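Condensin complex subunit 3 (Schizosaccharomyces pombe, PDB 5OQR) serves as a regulatory subunit of condensin, the complex that converts interphase chromatin into condensed, mitotic-like chromosomes. Local coordinates at residues E174-V179 with A197-A202; A203-V208 with L235-E240. One frame throughout, in Å; residues are numbered along the deposited sequence.

Interaction 1. Residues E174-V179 with A197-A202; sequences EVRRSV and ARDVDA
Arg176 reaches from helix 173-182, in the fourth HEAT repeat, to Asp199 in the loop between helices 190-195 and 202-212, an Arg-Asp salt bridge joining successive layers of the helical solenoid. The two flat groups lie nearly coplanar, 23° apart. Arg176 NE donates to the syn lone pair of Asp199 OD1 at 2.9 Å, and Arg176 NH1 adds a weak bond of 3.4 Å to Asp199 OD2. A bend at chi3 (-61°) turns this edge of the guanidinium toward the loop, while NH2 is taken by the carbonyl of Asp170.

Aspartate suits its place because its short carboxylate serves the loop as well as the helix. OD1 also pairs with Arg196, and the anti lone pair of Asp199 OD2 accepts the backbone N of Asp201 at 2.7 Å, closing an Asx turn. Replacing Asp199 by an alanine would probably leave the Arg176 guanidinium without its counter-charge and the Asp201 N-H without its acceptor, loosening the turn.

Asp201, the N-cap of helix 202-212, spends OD1 on the backbone N of Asn204, whose side-chain oxygen in turn accepts from Arg177 NH1. Arg177 does not bridge to Asp201 directly: its NH1 stays 4.1 Å from Asp201 OD1, two opposite charges close together but beyond a salt bridge.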
loop_
_atom_site.group_PDB
_atom_site.type_symbol
_atom_site.label_atom_id
_atom_site.label_comp_id
_atom_site.label_asym_id
_atom_site.label_seq_id
_atom_site.Cartn_x
_atom_site.Cartn_y
_atom_site.Cartn_z
ATOM N N GLU A 174 -6.853 -1.156 -19.035
ATOM C CA GLU A 174 -8.022 -0.618 -19.721
ATOM C C GLU A 174 -9.142 -1.647 -19.786
ATOM O O GLU A 174 -10.323 -1.296 -19.683
ATOM C CB GLU A 174 -7.642 -0.159 -21.128
ATOM C CG GLU A 174 -6.710 1.038 -21.156
ATOM C CD GLU A 174 -6.409 1.504 -22.566
ATOM O OE1 GLU A 174 -6.808 0.807 -23.522
ATOM O OE2 GLU A 174 -5.775 2.568 -22.719
ATOM N N VAL A 175 -8.794 -2.921 -19.961
ATOM C CA VAL A 175 -9.812 -3.965 -19.998
ATOM C C VAL A 175 -10.483 -4.086 -18.637
ATOM O O VAL A 175 -11.712 -4.037 -18.527
ATOM C CB VAL A 175 -9.201 -5.304 -20.446
ATOM C CG1 VAL A 175 -10.290 -6.360 -20.600
ATOM C CG2 VAL A 175 -8.443 -5.137 -21.755
ATOM N N ARG A 176 -9.682 -4.239 -17.579
ATOM C CA ARG A 176 -10.234 -4.315 -16.231
ATOM C C ARG A 176 -11.177 -3.150 -15.959
ATOM O O ARG A 176 -12.272 -3.335 -15.417
ATOM C CB ARG A 176 -9.103 -4.336 -15.203
ATOM C CG ARG A 176 -8.281 -5.610 -15.212
ATOM C CD ARG A 176 -7.436 -5.739 -13.954
ATOM N NE ARG A 176 -6.484 -4.642 -13.801
ATOM C CZ ARG A 176 -5.347 -4.536 -14.480
ATOM N NH1 ARG A 176 -4.540 -3.505 -14.271
ATOM N NH2 ARG A 176 -5.020 -5.451 -15.381
ATOM N N ARG A 177 -10.768 -1.937 -16.335
ATOM C CA ARG A 177 -11.609 -0.770 -16.089
ATOM C C ARG A 177 -12.940 -0.886 -16.818
ATOM O O ARG A 177 -13.989 -0.523 -16.273
ATOM C CB ARG A 177 -10.879 0.506 -16.507
ATOM C CG ARG A 177 -11.727 1.756 -16.351
ATOM C CD ARG A 177 -10.893 3.018 -16.214
ATOM N NE ARG A 177 -10.349 3.479 -17.491
ATOM C CZ ARG A 177 -9.090 3.333 -17.892
ATOM N NH1 ARG A 177 -8.192 2.731 -17.122
ATOM N NH2 ARG A 177 -8.719 3.802 -19.077
ATOM N N SER A 178 -12.920 -1.386 -18.054
ATOM C CA SER A 178 -14.165 -1.561 -18.794
ATOM C C SER A 178 -15.084 -2.545 -18.084
ATOM O O SER A 178 -16.291 -2.306 -17.966
ATOM C CB SER A 178 -13.868 -2.032 -20.216
ATOM O OG SER A 178 -15.049 -2.067 -20.995
ATOM N N VAL A 179 -14.530 -3.661 -17.605
ATOM C CA VAL A 179 -15.323 -4.603 -16.821
ATOM C C VAL A 179 -15.786 -3.940 -15.533
ATOM O O VAL A 179 -16.926 -4.122 -15.089
ATOM C CB VAL A 179 -14.514 -5.882 -16.528
ATOM C CG1 VAL A 179 -15.417 -6.948 -15.945
ATOM C CG2 VAL A 179 -13.824 -6.408 -17.781
ATOM N N ALA A 197 -9.909 -1.321 -5.665
ATOM C CA ALA A 197 -9.423 -0.161 -4.932
ATOM C C ALA A 197 -7.932 -0.247 -4.645
ATOM O O ALA A 197 -7.336 0.759 -4.248
ATOM C CB ALA A 197 -10.199 -0.004 -3.625
ATOM N N ARG A 198 -7.319 -1.419 -4.828
ATOM C CA ARG A 198 -5.872 -1.573 -4.758
ATOM C C ARG A 198 -5.284 -1.994 -6.100
ATOM O O ARG A 198 -4.191 -2.567 -6.143
ATOM C CB ARG A 198 -5.492 -2.582 -3.672
ATOM C CG ARG A 198 -5.840 -2.138 -2.259
ATOM C CD ARG A 198 -5.054 -0.902 -1.843
ATOM N NE ARG A 198 -3.624 -1.169 -1.723
ATOM C CZ ARG A 198 -2.705 -0.232 -1.509
ATOM N NH1 ARG A 198 -1.427 -0.570 -1.407
ATOM N NH2 ARG A 198 -3.058 1.042 -1.401
ATOM N N ASP A 199 -5.990 -1.723 -7.194
ATOM C CA ASP A 199 -5.458 -2.005 -8.518
ATOM C C ASP A 199 -4.135 -1.276 -8.717
ATOM O O ASP A 199 -3.873 -0.239 -8.103
ATOM C CB ASP A 199 -6.459 -1.580 -9.591
ATOM C CG ASP A 199 -6.106 -2.115 -10.964
ATOM O OD1 ASP A 199 -6.674 -3.154 -11.361
ATOM O OD2 ASP A 199 -5.262 -1.497 -11.646
ATOM N N VAL A 200 -3.291 -1.830 -9.591
ATOM C CA VAL A 200 -1.977 -1.234 -9.813
ATOM C C VAL A 200 -2.115 0.090 -10.545
ATOM O O VAL A 200 -1.271 0.982 -10.398
ATOM C CB VAL A 200 -1.050 -2.188 -10.591
ATOM C CG1 VAL A 200 0.390 -1.716 -10.492
ATOM C CG2 VAL A 200 -1.176 -3.607 -10.092
ATOM N N ASP A 201 -3.167 0.241 -11.344
ATOM C CA ASP A 201 -3.381 1.448 -12.127
ATOM C C ASP A 201 -4.209 2.442 -11.322
ATOM O O ASP A 201 -5.263 2.090 -10.783
ATOM C CB ASP A 201 -4.080 1.115 -13.444
ATOM C CG ASP A 201 -4.344 2.342 -14.289
ATOM O OD1 ASP A 201 -5.429 2.936 -14.138
ATOM O OD2 ASP A 201 -3.470 2.715 -15.099
ATOM N N ALA A 202 -3.725 3.683 -11.246
ATOM C CA ALA A 202 -4.412 4.698 -10.456
ATOM C C ALA A 202 -5.814 4.962 -10.989
ATOM O O ALA A 202 -6.759 5.126 -10.209
ATOM C CB ALA A 202 -3.595 5.989 -10.444
#

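Interaction 2. Residues A203-V208 with L235-E240; sequences ANRKCV and LNDRDE
A buried salt bridge ties helix 202-212 to the loop between the two helices of the fifth HEAT repeat, 224-235 and 240-257. Arg205 supplies the positive charge and Asp237 the negative one, and the bridge hangs on a single nitrogen. Arg205 NH2 lies 2.8 Å from Asp237 OD1, which sits in the guanidinium plane at its edge, and it gives a weak hydrogen bond of 3.1 Å to Asp237 OD2, with an N-H...O angle of 141°. One NH2 thus faces both oxygens, in place of the two-nitrogen fork an arginine can offer, and the two planes are turned 31° from each other.

The other two nitrogens are already engaged, which is consistent with this one-nitrogen approach. NE and NH1 of Arg205 are held by the carbonyls of Asp199 and Val200, so a residue with several donors spread round a flat group is well matched to a site where two loops meet. A bend at chi3 (-104°) carries that group over to them.

Asp237 also accepts the backbone N of Asp239 on OD1 at 2.8 Å, the bond of an Asx turn. Asp239 N-caps helix 240-257 through the backbone N of Ser241, and its CB packs against the guanidinium edge, 3.9 Å from Arg205 NH2.

Around the bridge, Val242 of helix 240-257 touches both Arg205 and Asp237, an apolar side chain of another protein's chain packs on Arg205, and helix 173-182 flanks helix 202-212 through Asn204 and Val208.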
loop_
_atom_site.group_PDB
_atom_site.type_symbol
_atom_site.label_atom_id
_atom_site.label_comp_id
_atom_site.label_asym_id
_atom_site.label_seq_id
_atom_site.Cartn_x
_atom_site.Cartn_y
_atom_site.Cartn_z
ATOM N N ALA A 203 -5.970 5.010 -12.314
ATOM C CA ALA A 203 -7.281 5.302 -12.886
ATOM C C ALA A 203 -8.301 4.246 -12.486
ATOM O O ALA A 203 -9.464 4.567 -12.220
ATOM C CB ALA A 203 -7.183 5.408 -14.409
ATOM N N ASN A 204 -7.887 2.979 -12.434
ATOM C CA ASN A 204 -8.804 1.927 -12.011
ATOM C C ASN A 204 -9.203 2.103 -10.553
ATOM O O ASN A 204 -10.378 1.944 -10.201
ATOM C CB ASN A 204 -8.169 0.555 -12.228
ATOM C CG ASN A 204 -7.843 0.290 -13.681
ATOM O OD1 ASN A 204 -7.392 1.182 -14.400
ATOM N ND2 ASN A 204 -8.079 -0.936 -14.127
ATOM N N ARG A 205 -8.240 2.427 -9.690
ATOM C CA ARG A 205 -8.558 2.713 -8.295
ATOM C C ARG A 205 -9.543 3.869 -8.191
ATOM O O ARG A 205 -10.564 3.772 -7.505
ATOM C CB ARG A 205 -7.279 3.032 -7.523
ATOM C CG ARG A 205 -6.448 1.818 -7.170
ATOM C CD ARG A 205 -5.242 2.196 -6.332
ATOM N NE ARG A 205 -4.006 2.173 -7.116
ATOM C CZ ARG A 205 -3.140 3.176 -7.230
ATOM N NH1 ARG A 205 -2.052 3.021 -7.973
ATOM N NH2 ARG A 205 -3.333 4.326 -6.600
ATOM N N LYS A 206 -9.249 4.971 -8.877
ATOM C CA LYS A 206 -10.124 6.134 -8.829
ATOM C C LYS A 206 -11.524 5.809 -9.329
ATOM O O LYS A 206 -12.504 6.386 -8.846
ATOM C CB LYS A 206 -9.515 7.265 -9.654
ATOM C CG LYS A 206 -10.427 8.445 -9.853
ATOM C CD LYS A 206 -9.653 9.616 -10.394
ATOM C CE LYS A 206 -10.529 10.518 -11.222
ATOM N NZ LYS A 206 -11.652 11.110 -10.450
ATOM N N CYS A 207 -11.642 4.897 -10.295
ATOM C CA CYS A 207 -12.957 4.556 -10.826
ATOM C C CYS A 207 -13.848 3.937 -9.760
ATOM O O CYS A 207 -15.069 4.130 -9.787
ATOM C CB CYS A 207 -12.817 3.603 -12.013
ATOM S SG CYS A 207 -12.881 4.429 -13.613
ATOM N N VAL A 208 -13.265 3.198 -8.815
ATOM C CA VAL A 208 -14.071 2.535 -7.795
ATOM C C VAL A 208 -14.782 3.569 -6.933
ATOM O O VAL A 208 -15.968 3.425 -6.612
ATOM C CB VAL A 208 -13.199 1.594 -6.942
ATOM C CG1 VAL A 208 -14.075 0.753 -6.027
ATOM C CG2 VAL A 208 -12.343 0.693 -7.820
ATOM N N LEU A 235 -8.433 7.033 1.485
ATOM C CA LEU A 235 -7.899 8.249 2.084
ATOM C C LEU A 235 -6.395 8.191 2.314
ATOM O O LEU A 235 -5.788 9.236 2.568
ATOM C CB LEU A 235 -8.613 8.528 3.404
ATOM C CG LEU A 235 -10.140 8.537 3.331
ATOM C CD1 LEU A 235 -10.715 8.881 4.690
ATOM C CD2 LEU A 235 -10.640 9.511 2.274
ATOM N N ASN A 236 -5.785 7.010 2.235
ATOM C CA ASN A 236 -4.343 6.860 2.367
ATOM C C ASN A 236 -3.667 6.575 1.034
ATOM O O ASN A 236 -2.468 6.285 1.008
ATOM C CB ASN A 236 -4.019 5.741 3.360
ATOM C CG ASN A 236 -4.219 6.164 4.800
ATOM O OD1 ASN A 236 -3.717 7.201 5.228
ATOM N ND2 ASN A 236 -4.963 5.365 5.553
ATOM N N ASP A 237 -4.400 6.662 -0.071
ATOM C CA ASP A 237 -3.859 6.250 -1.357
ATOM C C ASP A 237 -2.677 7.126 -1.759
ATOM O O ASP A 237 -2.606 8.311 -1.427
ATOM C CB ASP A 237 -4.939 6.309 -2.433
ATOM C CG ASP A 237 -4.529 5.596 -3.705
ATOM O OD1 ASP A 237 -3.923 6.244 -4.583
ATOM O OD2 ASP A 237 -4.803 4.383 -3.820
ATOM N N ARG A 238 -1.745 6.522 -2.495
ATOM C CA ARG A 238 -0.519 7.215 -2.874
ATOM C C ARG A 238 -0.765 8.240 -3.974
ATOM O O ARG A 238 -0.029 9.228 -4.071
ATOM C CB ARG A 238 0.528 6.202 -3.332
ATOM C CG ARG A 238 0.802 5.090 -2.333
ATOM C CD ARG A 238 1.746 5.544 -1.236
ATOM N NE ARG A 238 1.927 4.513 -0.218
ATOM C CZ ARG A 238 2.924 4.489 0.660
ATOM N NH1 ARG A 238 3.852 5.438 0.649
ATOM N NH2 ARG A 238 3.000 3.508 1.549
ATOM N N ASP A 239 -1.778 8.026 -4.808
ATOM C CA ASP A 239 -2.051 8.912 -5.931
ATOM C C ASP A 239 -2.947 10.058 -5.484
ATOM O O ASP A 239 -3.969 9.840 -4.827
ATOM C CB ASP A 239 -2.710 8.150 -7.080
ATOM C CG ASP A 239 -2.801 8.978 -8.349
ATOM O OD1 ASP A 239 -3.630 9.910 -8.396
ATOM O OD2 ASP A 239 -2.045 8.697 -9.302
ATOM N N GLU A 240 -2.562 11.279 -5.857
ATOM C CA GLU A 240 -3.307 12.463 -5.443
ATOM C C GLU A 240 -4.745 12.435 -5.949
ATOM O O GLU A 240 -5.646 12.948 -5.278
ATOM C CB GLU A 240 -2.593 13.717 -5.946
ATOM C CG GLU A 240 -3.053 15.010 -5.301
ATOM C CD GLU A 240 -2.263 16.214 -5.788
ATOM O OE1 GLU A 240 -1.215 16.014 -6.437
ATOM O OE2 GLU A 240 -2.689 17.360 -5.526
#

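Interactions 1 and 2 follow one another along the chain, their centres about 10 Å apart, and repeat one design: an arginine on a helix pairs with an aspartate that closes an Asx turn just ahead of an N-capping aspartate. The loop of 197-202 leads directly into the helix of 203-208, so the acceptor side of the first contact adjoins the donor side of the second. Arg205 NE lies 2.6 Å from Asp199 O, probably a hydrogen bond, so the backbone carbonyl of the aspartate of one pair meets the guanidinium edge of the arginine of the next. Ala202 CB also packs 3.3 Å from Asp239 OD2. The chain of another protein reaches residues of both contacts.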